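Local coordinates for uncharacterized protein (Aeromonas hydrophila J-1, PDB 6R1J), which serves as the AhlC component of the tripartite alpha-pore-forming toxin AHL and probably takes part in forming its membrane pore, at residues L134-L145 and T176-V187. The protein carries 3 engineered substitutions. Numbering follows the deposited sequence.
Sequences LQSNLDGARQEL and TQNKVSSLEGQV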
loop_
_atom_site.group_PDB
_atom_site.type_symbol
_atom_site.label_atom_id
_atom_site.label_comp_id
_atom_site.label_asym_id
_atom_site.label_seq_id
_atom_site.Cartn_x
_atom_site.Cartn_y
_atom_site.Cartn_z
ATOM N N LEU A 134 15.118 -13.514 -12.853
ATOM C CA LEU A 134 16.488 -13.214 -12.357
ATOM C C LEU A 134 16.720 -13.958 -11.037
ATOM O O LEU A 134 17.868 -14.401 -10.792
ATOM C CB LEU A 134 16.681 -11.704 -12.179
ATOM C CG LEU A 134 17.214 -10.958 -13.402
ATOM C CD1 LEU A 134 16.521 -11.410 -14.674
ATOM C CD2 LEU A 134 17.077 -9.458 -13.202
ATOM N N GLN A 135 15.678 -14.103 -10.219
ATOM C CA GLN A 135 15.804 -14.765 -8.903
ATOM C C GLN A 135 16.072 -16.249 -9.145
ATOM O O GLN A 135 16.970 -16.761 -8.471
ATOM C CB GLN A 135 14.628 -14.418 -7.986
ATOM C CG GLN A 135 14.980 -13.295 -7.003
ATOM C CD GLN A 135 16.037 -13.729 -6.003
ATOM O OE1 GLN A 135 16.318 -14.913 -5.844
ATOM N NE2 GLN A 135 16.646 -12.783 -5.305
ATOM N N SER A 136 15.404 -16.878 -10.114
ATOM C CA SER A 136 15.657 -18.297 -10.481
ATOM C C SER A 136 17.076 -18.467 -11.039
ATOM O O SER A 136 17.799 -19.343 -10.523
ATOM C CB SER A 136 14.633 -18.795 -11.432
ATOM O OG SER A 136 13.375 -18.754 -10.792
ATOM N N ASN A 137 17.458 -17.674 -12.053
ATOM C CA ASN A 137 18.833 -17.690 -12.632
ATOM C C ASN A 137 19.841 -17.582 -11.483
ATOM O O ASN A 137 20.796 -18.390 -11.481
ATOM C CB ASN A 137 19.085 -16.566 -13.649
ATOM C CG ASN A 137 18.192 -16.622 -14.869
ATOM O OD1 ASN A 137 17.581 -17.648 -15.149
ATOM N ND2 ASN A 137 18.117 -15.527 -15.606
ATOM N N LEU A 138 19.620 -16.668 -10.519
ATOM C CA LEU A 138 20.500 -16.459 -9.329
ATOM C C LEU A 138 20.539 -17.738 -8.486
ATOM O O LEU A 138 21.678 -18.190 -8.170
ATOM C CB LEU A 138 20.049 -15.250 -8.497
ATOM C CG LEU A 138 20.837 -15.003 -7.209
ATOM C CD1 LEU A 138 22.339 -14.965 -7.469
ATOM C CD2 LEU A 138 20.393 -13.725 -6.511
ATOM N N ASP A 139 19.370 -18.301 -8.157
ATOM C CA ASP A 139 19.220 -19.570 -7.390
ATOM C C ASP A 139 20.072 -20.664 -8.060
ATOM O O ASP A 139 20.900 -21.294 -7.358
ATOM C CB ASP A 139 17.746 -20.005 -7.297
ATOM C CG ASP A 139 16.822 -19.118 -6.447
ATOM O OD1 ASP A 139 17.335 -18.229 -5.712
ATOM O OD2 ASP A 139 15.572 -19.330 -6.509
ATOM N N GLY A 140 19.900 -20.868 -9.374
ATOM C CA GLY A 140 20.611 -21.884 -10.180
ATOM C C GLY A 140 22.117 -21.644 -10.297
ATOM O O GLY A 140 22.849 -22.650 -10.406
ATOM N N ALA A 141 22.607 -20.393 -10.304
ATOM C CA ALA A 141 24.058 -20.093 -10.410
ATOM C C ALA A 141 24.699 -20.334 -9.041
ATOM O O ALA A 141 25.930 -20.582 -8.990
ATOM C CB ALA A 141 24.325 -18.694 -10.920
ATOM N N ARG A 142 23.894 -20.253 -7.976
ATOM C CA ARG A 142 24.309 -20.571 -6.588
ATOM C C ARG A 142 24.518 -22.084 -6.488
ATOM O O ARG A 142 25.590 -22.487 -5.970
ATOM C CB ARG A 142 23.300 -20.025 -5.579
ATOM C CG ARG A 142 23.505 -18.540 -5.338
ATOM C CD ARG A 142 22.550 -17.896 -4.359
ATOM N NE ARG A 142 23.003 -16.520 -4.200
ATOM C CZ ARG A 142 22.272 -15.515 -3.732
ATOM N NH1 ARG A 142 21.016 -15.702 -3.367
ATOM N NH2 ARG A 142 22.801 -14.309 -3.661
ATOM N N GLN A 143 23.568 -22.874 -6.997
ATOM C CA GLN A 143 23.663 -24.361 -7.025
ATOM C C GLN A 143 24.895 -24.773 -7.839
ATOM O O GLN A 143 25.628 -25.658 -7.398
ATOM C CB GLN A 143 22.438 -24.993 -7.671
ATOM C CG GLN A 143 21.155 -24.808 -6.881
ATOM C CD GLN A 143 20.047 -25.551 -7.584
ATOM O OE1 GLN A 143 20.287 -26.311 -8.523
ATOM N NE2 GLN A 143 18.821 -25.336 -7.141
ATOM N N GLU A 144 25.096 -24.125 -8.987
ATOM C CA GLU A 144 26.218 -24.377 -9.931
ATOM C C GLU A 144 27.537 -24.128 -9.182
ATOM O O GLU A 144 28.459 -24.954 -9.320
ATOM C CB GLU A 144 25.990 -23.514 -11.177
ATOM C CG GLU A 144 26.860 -23.842 -12.374
ATOM C CD GLU A 144 26.575 -22.980 -13.604
ATOM O OE1 GLU A 144 27.372 -23.058 -14.560
ATOM O OE2 GLU A 144 25.563 -22.230 -13.622
ATOM N N LEU A 145 27.601 -23.074 -8.360
ATOM C CA LEU A 145 28.793 -22.689 -7.547
ATOM C C LEU A 145 28.989 -23.699 -6.394
ATOM O O LEU A 145 30.163 -23.877 -5.981
ATOM C CB LEU A 145 28.603 -21.251 -7.037
ATOM C CG LEU A 145 29.844 -20.484 -6.593
ATOM C CD1 LEU A 145 30.623 -19.951 -7.788
ATOM C CD2 LEU A 145 29.459 -19.334 -5.673
ATOM N N THR A 176 31.654 -18.672 -12.900
ATOM C CA THR A 176 30.372 -18.939 -12.181
ATOM C C THR A 176 30.182 -17.893 -11.073
ATOM O O THR A 176 29.046 -17.459 -10.867
ATOM C CB THR A 176 30.332 -20.374 -11.637
ATOM O OG1 THR A 176 30.608 -21.250 -12.732
ATOM C CG2 THR A 176 29.007 -20.749 -11.003
ATOM N N GLN A 177 31.263 -17.499 -10.404
ATOM C CA GLN A 177 31.251 -16.468 -9.340
ATOM C C GLN A 177 30.779 -15.144 -9.977
ATOM O O GLN A 177 29.808 -14.564 -9.448
ATOM C CB GLN A 177 32.621 -16.420 -8.651
ATOM C CG GLN A 177 32.807 -15.239 -7.700
ATOM C CD GLN A 177 31.864 -15.200 -6.513
ATOM O OE1 GLN A 177 30.912 -15.977 -6.402
ATOM N NE2 GLN A 177 32.128 -14.275 -5.601
ATOM N N ASN A 178 31.392 -14.719 -11.099
ATOM C CA ASN A 178 31.044 -13.477 -11.849
ATOM C C ASN A 178 29.599 -13.554 -12.356
ATOM O O ASN A 178 28.977 -12.480 -12.485
ATOM C CB ASN A 178 31.957 -13.218 -13.047
ATOM C CG ASN A 178 33.411 -13.072 -12.655
ATOM O OD1 ASN A 178 33.744 -12.965 -11.472
ATOM N ND2 ASN A 178 34.279 -13.088 -13.649
ATOM N N LYS A 179 29.104 -14.755 -12.678
ATOM C CA LYS A 179 27.690 -14.950 -13.068
ATOM C C LYS A 179 26.812 -14.654 -11.841
ATOM O O LYS A 179 25.808 -13.966 -12.022
ATOM C CB LYS A 179 27.416 -16.351 -13.615
ATOM C CG LYS A 179 25.990 -16.577 -14.095
ATOM C CD LYS A 179 25.666 -18.028 -14.383
ATOM C CE LYS A 179 24.256 -18.224 -14.891
ATOM N NZ LYS A 179 23.974 -19.662 -15.102
ATOM N N VAL A 180 27.177 -15.137 -10.654
ATOM C CA VAL A 180 26.391 -14.928 -9.397
ATOM C C VAL A 180 26.413 -13.451 -8.996
ATOM O O VAL A 180 25.321 -12.898 -8.754
ATOM C CB VAL A 180 26.887 -15.833 -8.259
ATOM C CG1 VAL A 180 26.392 -15.387 -6.886
ATOM C CG2 VAL A 180 26.492 -17.278 -8.528
ATOM N N SER A 181 27.595 -12.839 -8.909
ATOM C CA SER A 181 27.778 -11.404 -8.543
ATOM C C SER A 181 26.997 -10.514 -9.517
ATOM O O SER A 181 26.433 -9.501 -9.074
ATOM C CB SER A 181 29.225 -10.998 -8.503
ATOM O OG SER A 181 29.899 -11.677 -7.455
ATOM N N SER A 182 26.936 -10.884 -10.792
ATOM C CA SER A 182 26.230 -10.096 -11.830
ATOM C C SER A 182 24.716 -10.178 -11.559
ATOM O O SER A 182 24.059 -9.135 -11.529
ATOM C CB SER A 182 26.609 -10.540 -13.217
ATOM O OG SER A 182 25.932 -9.772 -14.202
ATOM N N LEU A 183 24.187 -11.381 -11.343
ATOM C CA LEU A 183 22.747 -11.595 -11.092
ATOM C C LEU A 183 22.342 -10.930 -9.768
ATOM O O LEU A 183 21.212 -10.460 -9.699
ATOM C CB LEU A 183 22.453 -13.102 -11.117
ATOM C CG LEU A 183 22.447 -13.729 -12.512
ATOM C CD1 LEU A 183 22.535 -15.254 -12.436
ATOM C CD2 LEU A 183 21.209 -13.307 -13.287
ATOM N N GLU A 184 23.206 -10.891 -8.755
ATOM C CA GLU A 184 22.857 -10.209 -7.486
ATOM C C GLU A 184 22.700 -8.715 -7.791
ATOM O O GLU A 184 21.744 -8.097 -7.290
ATOM C CB GLU A 184 23.924 -10.415 -6.410
ATOM C CG GLU A 184 23.929 -11.803 -5.817
ATOM C CD GLU A 184 25.154 -12.153 -4.975
ATOM O OE1 GLU A 184 26.185 -11.443 -5.045
ATOM O OE2 GLU A 184 25.064 -13.135 -4.241
ATOM N N GLY A 185 23.604 -8.172 -8.608
ATOM C CA GLY A 185 23.602 -6.749 -8.996
ATOM C C GLY A 185 22.368 -6.432 -9.814
ATOM O O GLY A 185 21.773 -5.360 -9.581
ATOM N N GLN A 186 21.996 -7.329 -10.734
ATOM C CA GLN A 186 20.795 -7.172 -11.590
ATOM C C GLN A 186 19.525 -7.222 -10.729
ATOM O O GLN A 186 18.614 -6.414 -10.982
ATOM C CB GLN A 186 20.752 -8.239 -12.675
ATOM C CG GLN A 186 21.829 -8.036 -13.720
ATOM C CD GLN A 186 21.866 -9.188 -14.690
ATOM O OE1 GLN A 186 20.843 -9.573 -15.250
ATOM N NE2 GLN A 186 23.057 -9.738 -14.892
ATOM N N VAL A 187 19.449 -8.147 -9.772
ATOM C CA VAL A 187 18.262 -8.241 -8.884
ATOM C C VAL A 187 18.198 -6.954 -8.051
ATOM O O VAL A 187 17.112 -6.361 -8.004
ATOM C CB VAL A 187 18.268 -9.512 -8.026
ATOM C CG1 VAL A 187 17.212 -9.465 -6.922
ATOM C CG2 VAL A 187 18.068 -10.734 -8.904
#
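Leu183 pushes its side chain as a knob into a hole formed by Leu134, Asn137, Leu138 and Ala141, knobs-into-holes packing in an antiparallel helical hairpin. Two long helices, 78-157 and 163-236, make this hairpin; their axes here come within 9.2 Å at 154°. Leucine suits the knob because its branched end spreads: CD1 of Leu183 lies 3.7 Å from the backbone C of Asn137, and CD2 meets Asn137 CB. Beside it the small Ala141 leaves room for Val180, and Val180 CG2 comes 3.5 Å from Ala141 CB in this tightly packed seam. Leu134 against Val187 and Leu145 against Thr176 extend the apolar line. Thr176 fits because its CG2, anti to the backbone N, faces Leu145 CD1 at 3.7 Å, while OG1 bonds the carbonyl O of Thr172 one turn earlier.

Long charged side chains border this core on its looser, more exposed flanks. Lys179, fully extended, lays its CD over Ala141 CB and carries NZ to Glu144 OE2, a weak salt bridge at 3.4 Å. On the other flank, Leu138 CD1 lies against one face of the Arg142 guanidinium, offset toward its rim, while the charge stays at the border. There Arg142 NH2 donates to the anti lone pair of Glu184 OE2 at 2.6 Å, the oxygen lying in the guanidinium plane although the carboxylate is turned 62° from it.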